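Local coordinates for protein beta-N-acetylhexosaminidase (Thermotoga neapolitana, PDB 5BZA) that probably hydrolyses terminal non-reducing N-acetyl-D-hexosamine residues from N-acetyl-beta-D-hexosaminides, as a thermostable glycosidase of the glycosyl hydrolase 3 family, at residues Leu219-Arg233 / Phe256-Gly270. Sequence-based numbering, arbitrary orientation.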
loop_
_atom_site.group_PDB
_atom_site.type_symbol
_atom_site.label_atom_id
_atom_site.label_comp_id
_atom_site.label_asym_id
_atom_site.label_seq_id
_atom_site.Cartn_x
_atom_site.Cartn_y
_atom_site.Cartn_z
ATOM N N LEU B 219 -22.053 -11.724 33.535
ATOM C CA LEU B 219 -21.108 -12.242 32.556
ATOM C C LEU B 219 -20.561 -11.176 31.661
ATOM O O LEU B 219 -21.273 -10.257 31.304
ATOM C CB LEU B 219 -21.805 -13.292 31.703
ATOM C CG LEU B 219 -22.129 -14.515 32.544
ATOM C CD1 LEU B 219 -23.120 -15.426 31.809
ATOM C CD2 LEU B 219 -20.844 -15.237 32.872
ATOM N N PRO B 220 -19.303 -11.342 31.236
ATOM C CA PRO B 220 -18.793 -10.500 30.149
ATOM C C PRO B 220 -19.744 -10.599 28.981
ATOM O O PRO B 220 -20.319 -11.673 28.732
ATOM C CB PRO B 220 -17.438 -11.137 29.804
ATOM C CG PRO B 220 -17.054 -11.901 31.015
ATOM C CD PRO B 220 -18.328 -12.366 31.659
ATOM N N ALA B 221 -19.937 -9.504 28.276
ATOM C CA ALA B 221 -20.896 -9.536 27.179
ATOM C C ALA B 221 -20.667 -10.733 26.221
ATOM O O ALA B 221 -21.631 -11.319 25.696
ATOM C CB ALA B 221 -20.859 -8.212 26.415
ATOM N N THR B 222 -19.400 -11.084 25.983
ATOM C CA THR B 222 -19.055 -12.216 25.115
ATOM C C THR B 222 -19.710 -13.511 25.556
ATOM O O THR B 222 -20.120 -14.334 24.752
ATOM C CB THR B 222 -17.524 -12.386 25.037
ATOM O OG1 THR B 222 -16.946 -11.158 24.555
ATOM C CG2 THR B 222 -17.121 -13.560 24.107
ATOM N N LEU B 223 -19.820 -13.676 26.856
ATOM C CA LEU B 223 -20.369 -14.897 27.452
ATOM C C LEU B 223 -21.762 -14.721 28.052
ATOM O O LEU B 223 -22.209 -15.565 28.816
ATOM C CB LEU B 223 -19.427 -15.413 28.547
ATOM C CG LEU B 223 -17.990 -15.552 28.045
ATOM C CD1 LEU B 223 -17.110 -16.084 29.164
ATOM C CD2 LEU B 223 -17.945 -16.426 26.809
ATOM N N SER B 224 -22.428 -13.617 27.716
ATOM C CA SER B 224 -23.690 -13.267 28.356
ATOM C C SER B 224 -24.903 -13.537 27.473
ATOM O O SER B 224 -25.146 -12.815 26.498
ATOM C CB SER B 224 -23.677 -11.794 28.767
ATOM O OG SER B 224 -24.994 -11.348 29.067
ATOM N N LYS B 225 -25.676 -14.556 27.844
ATOM C CA LYS B 225 -26.906 -14.904 27.134
ATOM C C LYS B 225 -27.922 -13.762 27.192
ATOM O O LYS B 225 -28.717 -13.549 26.273
ATOM C CB LYS B 225 -27.539 -16.164 27.730
ATOM C CG LYS B 225 -28.814 -16.592 27.008
ATOM C CD LYS B 225 -29.380 -17.894 27.566
ATOM C CE LYS B 225 -28.380 -19.057 27.525
ATOM N NZ LYS B 225 -29.064 -20.368 27.832
ATOM N N LYS B 226 -27.872 -12.986 28.257
ATOM C CA LYS B 226 -28.812 -11.901 28.317
ATOM C C LYS B 226 -28.448 -10.870 27.260
ATOM O O LYS B 226 -29.282 -10.510 26.434
ATOM C CB LYS B 226 -28.833 -11.295 29.711
ATOM C CG LYS B 226 -29.806 -10.133 29.876
ATOM C CD LYS B 226 -29.876 -9.712 31.348
ATOM C CE LYS B 226 -30.933 -8.631 31.585
ATOM N NZ LYS B 226 -32.249 -8.989 30.931
ATOM N N LEU B 227 -27.184 -10.485 27.215
ATOM C CA LEU B 227 -26.748 -9.439 26.295
ATOM C C LEU B 227 -26.801 -9.909 24.830
ATOM O O LEU B 227 -27.210 -9.147 23.962
ATOM C CB LEU B 227 -25.320 -8.977 26.670
ATOM C CG LEU B 227 -25.269 -8.024 27.882
ATOM C CD1 LEU B 227 -23.857 -7.815 28.421
ATOM C CD2 LEU B 227 -25.929 -6.704 27.589
ATOM N N ILE B 228 -26.413 -11.145 24.537
ATOM C CA ILE B 228 -26.391 -11.540 23.124
ATOM C C ILE B 228 -27.768 -12.044 22.649
ATOM O O ILE B 228 -28.208 -11.692 21.561
ATOM C CB ILE B 228 -25.293 -12.597 22.843
ATOM C CG1 ILE B 228 -23.930 -12.066 23.234
ATOM C CG2 ILE B 228 -25.293 -13.029 21.362
ATOM C CD1 ILE B 228 -22.891 -13.158 23.243
ATOM N N THR B 229 -28.484 -12.839 23.455
ATOM C CA THR B 229 -29.804 -13.303 22.983
ATOM C C THR B 229 -30.912 -12.280 23.265
ATOM O O THR B 229 -31.615 -11.848 22.344
ATOM C CB THR B 229 -30.250 -14.651 23.610
ATOM O OG1 THR B 229 -29.265 -15.664 23.380
ATOM C CG2 THR B 229 -31.579 -15.098 22.967
ATOM N N GLU B 230 -31.042 -11.848 24.514
ATOM C CA GLU B 230 -32.172 -10.990 24.866
ATOM C C GLU B 230 -32.002 -9.620 24.217
ATOM O O GLU B 230 -32.962 -9.048 23.661
ATOM C CB GLU B 230 -32.321 -10.846 26.385
ATOM C CG GLU B 230 -32.613 -12.143 27.106
ATOM C CD GLU B 230 -33.051 -11.927 28.542
ATOM O OE1 GLU B 230 -33.412 -10.777 28.894
ATOM O OE2 GLU B 230 -32.973 -12.896 29.337
ATOM N N VAL B 231 -30.799 -9.059 24.301
ATOM C CA VAL B 231 -30.635 -7.746 23.708
ATOM C C VAL B 231 -30.323 -7.807 22.221
ATOM O O VAL B 231 -31.072 -7.238 21.418
ATOM C CB VAL B 231 -29.566 -6.931 24.438
ATOM C CG1 VAL B 231 -29.447 -5.534 23.824
ATOM C CG2 VAL B 231 -29.981 -6.815 25.851
ATOM N N LEU B 232 -29.267 -8.517 21.825
ATOM C CA LEU B 232 -28.829 -8.433 20.437
ATOM C C LEU B 232 -29.713 -9.211 19.452
ATOM O O LEU B 232 -30.097 -8.673 18.394
ATOM C CB LEU B 232 -27.378 -8.899 20.319
ATOM C CG LEU B 232 -26.856 -8.854 18.878
ATOM C CD1 LEU B 232 -26.893 -7.426 18.330
ATOM C CD2 LEU B 232 -25.503 -9.451 18.787
ATOM N N ARG B 233 -29.973 -10.490 19.753
ATOM C CA ARG B 233 -30.820 -11.323 18.882
ATOM C C ARG B 233 -32.300 -10.900 18.895
ATOM O O ARG B 233 -32.945 -10.843 17.846
ATOM C CB ARG B 233 -30.729 -12.800 19.266
ATOM C CG ARG B 233 -29.351 -13.415 19.160
ATOM C CD ARG B 233 -28.763 -13.254 17.779
ATOM N NE ARG B 233 -27.632 -14.168 17.583
ATOM C CZ ARG B 233 -26.993 -14.351 16.424
ATOM N NH1 ARG B 233 -27.359 -13.644 15.355
ATOM N NH2 ARG B 233 -25.970 -15.204 16.343
ATOM N N PHE B 256 -12.251 -17.537 33.167
ATOM C CA PHE B 256 -13.058 -18.628 32.691
ATOM C C PHE B 256 -12.157 -19.680 32.084
ATOM O O PHE B 256 -11.050 -19.387 31.637
ATOM C CB PHE B 256 -14.107 -18.125 31.680
ATOM C CG PHE B 256 -15.040 -17.075 32.252
ATOM C CD1 PHE B 256 -14.666 -15.739 32.286
ATOM C CD2 PHE B 256 -16.246 -17.439 32.844
ATOM C CE1 PHE B 256 -15.485 -14.777 32.857
ATOM C CE2 PHE B 256 -17.071 -16.486 33.425
ATOM C CZ PHE B 256 -16.693 -15.158 33.425
ATOM N N SER B 257 -12.626 -20.916 32.079
ATOM C CA SER B 257 -11.881 -21.968 31.435
ATOM C C SER B 257 -12.215 -21.897 29.958
ATOM O O SER B 257 -13.250 -21.301 29.587
ATOM C CB SER B 257 -12.254 -23.336 32.009
ATOM O OG SER B 257 -13.539 -23.761 31.558
ATOM N N VAL B 258 -11.346 -22.475 29.124
ATOM C CA VAL B 258 -11.605 -22.583 27.696
ATOM C C VAL B 258 -12.983 -23.211 27.493
ATOM O O VAL B 258 -13.805 -22.743 26.687
ATOM C CB VAL B 258 -10.543 -23.475 26.939
ATOM C CG1 VAL B 258 -11.033 -23.795 25.532
ATOM C CG2 VAL B 258 -9.156 -22.810 26.892
ATOM N N GLU B 259 -13.232 -24.273 28.249
ATOM C CA GLU B 259 -14.471 -25.019 28.111
ATOM C C GLU B 259 -15.655 -24.071 28.467
ATOM O O GLU B 259 -16.700 -24.062 27.792
ATOM C CB GLU B 259 -14.433 -26.249 29.028
ATOM C CG GLU B 259 -15.577 -27.235 28.850
ATOM C CD GLU B 259 -15.849 -28.072 30.107
ATOM O OE1 GLU B 259 -16.016 -27.468 31.211
ATOM O OE2 GLU B 259 -15.829 -29.328 29.994
ATOM N N GLU B 260 -15.465 -23.248 29.499
ATOM C CA GLU B 260 -16.494 -22.289 29.922
ATOM C C GLU B 260 -16.705 -21.206 28.832
ATOM O O GLU B 260 -17.845 -20.896 28.444
ATOM C CB GLU B 260 -16.113 -21.650 31.271
ATOM C CG GLU B 260 -16.340 -22.520 32.539
ATOM C CD GLU B 260 -15.668 -21.900 33.778
ATOM O OE1 GLU B 260 -14.726 -21.107 33.560
ATOM O OE2 GLU B 260 -16.051 -22.170 34.955
ATOM N N ALA B 261 -15.607 -20.635 28.339
ATOM C CA ALA B 261 -15.676 -19.626 27.269
ATOM C C ALA B 261 -16.446 -20.140 26.055
ATOM O O ALA B 261 -17.360 -19.475 25.542
ATOM C CB ALA B 261 -14.284 -19.197 26.863
ATOM N N VAL B 262 -16.092 -21.339 25.608
ATOM C CA VAL B 262 -16.771 -21.942 24.468
ATOM C C VAL B 262 -18.262 -22.174 24.729
ATOM O O VAL B 262 -19.117 -21.768 23.893
ATOM C CB VAL B 262 -16.074 -23.236 24.054
ATOM C CG1 VAL B 262 -16.870 -23.969 22.989
ATOM C CG2 VAL B 262 -14.675 -22.888 23.524
ATOM N N ARG B 263 -18.564 -22.825 25.870
ATOM C CA ARG B 263 -19.946 -23.153 26.249
ATOM C C ARG B 263 -20.779 -21.893 26.355
ATOM O O ARG B 263 -21.836 -21.781 25.749
ATOM C CB ARG B 263 -20.038 -23.875 27.608
ATOM C CG ARG B 263 -21.453 -24.470 27.868
ATOM C CD ARG B 263 -21.721 -24.927 29.330
ATOM N NE ARG B 263 -20.502 -25.336 30.021
ATOM C CZ ARG B 263 -19.872 -24.590 30.933
ATOM N NH1 ARG B 263 -20.367 -23.397 31.315
ATOM N NH2 ARG B 263 -18.751 -25.053 31.482
ATOM N N PHE B 264 -20.304 -20.953 27.162
ATOM C CA PHE B 264 -21.079 -19.749 27.408
ATOM C C PHE B 264 -21.295 -19.003 26.078
ATOM O O PHE B 264 -22.423 -18.632 25.758
ATOM C CB PHE B 264 -20.393 -18.836 28.426
ATOM C CG PHE B 264 -20.597 -19.246 29.875
ATOM C CD1 PHE B 264 -21.819 -19.729 30.305
ATOM C CD2 PHE B 264 -19.544 -19.140 30.801
ATOM C CE1 PHE B 264 -22.008 -20.089 31.646
ATOM C CE2 PHE B 264 -19.708 -19.509 32.125
ATOM C CZ PHE B 264 -20.957 -19.977 32.566
ATOM N N PHE B 265 -20.225 -18.795 25.306
ATOM C CA PHE B 265 -20.370 -18.015 24.083
ATOM C C PHE B 265 -21.390 -18.644 23.131
ATOM O O PHE B 265 -22.280 -17.958 22.620
ATOM C CB PHE B 265 -19.018 -17.859 23.392
ATOM C CG PHE B 265 -19.097 -17.205 22.041
ATOM C CD1 PHE B 265 -19.229 -15.828 21.919
ATOM C CD2 PHE B 265 -19.054 -17.978 20.883
ATOM C CE1 PHE B 265 -19.292 -15.236 20.650
ATOM C CE2 PHE B 265 -19.112 -17.381 19.616
ATOM C CZ PHE B 265 -19.227 -16.017 19.502
ATOM N N ILE B 266 -21.289 -19.940 22.891
ATOM C CA ILE B 266 -22.192 -20.528 21.902
ATOM C C ILE B 266 -23.625 -20.629 22.436
ATOM O O ILE B 266 -24.602 -20.306 21.737
ATOM C CB ILE B 266 -21.674 -21.897 21.443
ATOM C CG1 ILE B 266 -20.369 -21.701 20.654
ATOM C CG2 ILE B 266 -22.683 -22.568 20.514
ATOM C CD1 ILE B 266 -20.537 -20.868 19.379
ATOM N N GLU B 267 -23.744 -21.036 23.693
ATOM C CA GLU B 267 -25.050 -21.094 24.335
ATOM C C GLU B 267 -25.671 -19.691 24.419
ATOM O O GLU B 267 -26.900 -19.568 24.525
ATOM C CB GLU B 267 -24.937 -21.758 25.703
ATOM C CG GLU B 267 -24.836 -23.276 25.580
ATOM C CD GLU B 267 -26.102 -23.889 24.964
ATOM O OE1 GLU B 267 -27.212 -23.586 25.456
ATOM O OE2 GLU B 267 -26.000 -24.654 23.982
ATOM N N ALA B 268 -24.816 -18.657 24.448
ATOM C CA ALA B 268 -25.241 -17.253 24.508
ATOM C C ALA B 268 -25.808 -16.744 23.196
ATOM O O ALA B 268 -26.466 -15.702 23.153
ATOM C CB ALA B 268 -24.114 -16.361 24.968
ATOM N N GLY B 269 -25.553 -17.460 22.115
ATOM C CA GLY B 269 -26.070 -17.026 20.833
ATOM C C GLY B 269 -24.953 -16.577 19.929
ATOM O O GLY B 269 -25.203 -16.091 18.855
ATOM N N GLY B 270 -23.715 -16.766 20.361
ATOM C CA GLY B 270 -22.586 -16.486 19.494
ATOM C C GLY B 270 -22.397 -17.464 18.329
ATOM O O GLY B 270 -22.785 -18.631 18.412
HETATM O O HOH W 1 -27.257 -22.627 28.021
#
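The Schellman motif that ends helix 258-268 is where helix 225-233 takes hold of it, T229 and R233 bonding to the carbonyl oxygens of A268 and G269, at the helix end and just past it. T229 OG1 donates to A268 O at 2.8 Å, arriving from well above the carbonyl plane. One residue on, G269 has positive phi, and its O receives R233 NH2 at 2.8 Å, almost in line with the C=O bond and close to the guanidinium plane; R233 NE adds a weak bond to the same oxygen. A bend at chi2 (-56°) swings the guanidinium back to this turn, and N271 also accepts from NH2, while NH1 is held by the carbonyls of F238 and G240. I228 packs beside these bonds, CB and CG2 against A268 O and CD1 3.8 Å from A268 CB.

The two are outer helices of the TIM-type barrel, nearly parallel here, 11° apart; helix 225-235 leads into strand 241-243 and helix 258-268 into strand 273-275, whose I273 F265 touches. Ahead of helix 225-233, L223 makes much of the apolar contact. Its CD1 sits over the centre of the F256 ring in a CH-pi contact, 3.9 Å from the centroid, whereas CD2 reaches A261 O at 3.4 Å and CB lies against F264 CB. P220 CD approaches F256 CZ obliquely at 3.7 Å. T222 turns its carbonyl O to the edge of the F265 ring, 3.3 Å from CD1, and its hydroxyl to H210 and T208, near the metal-binding D245.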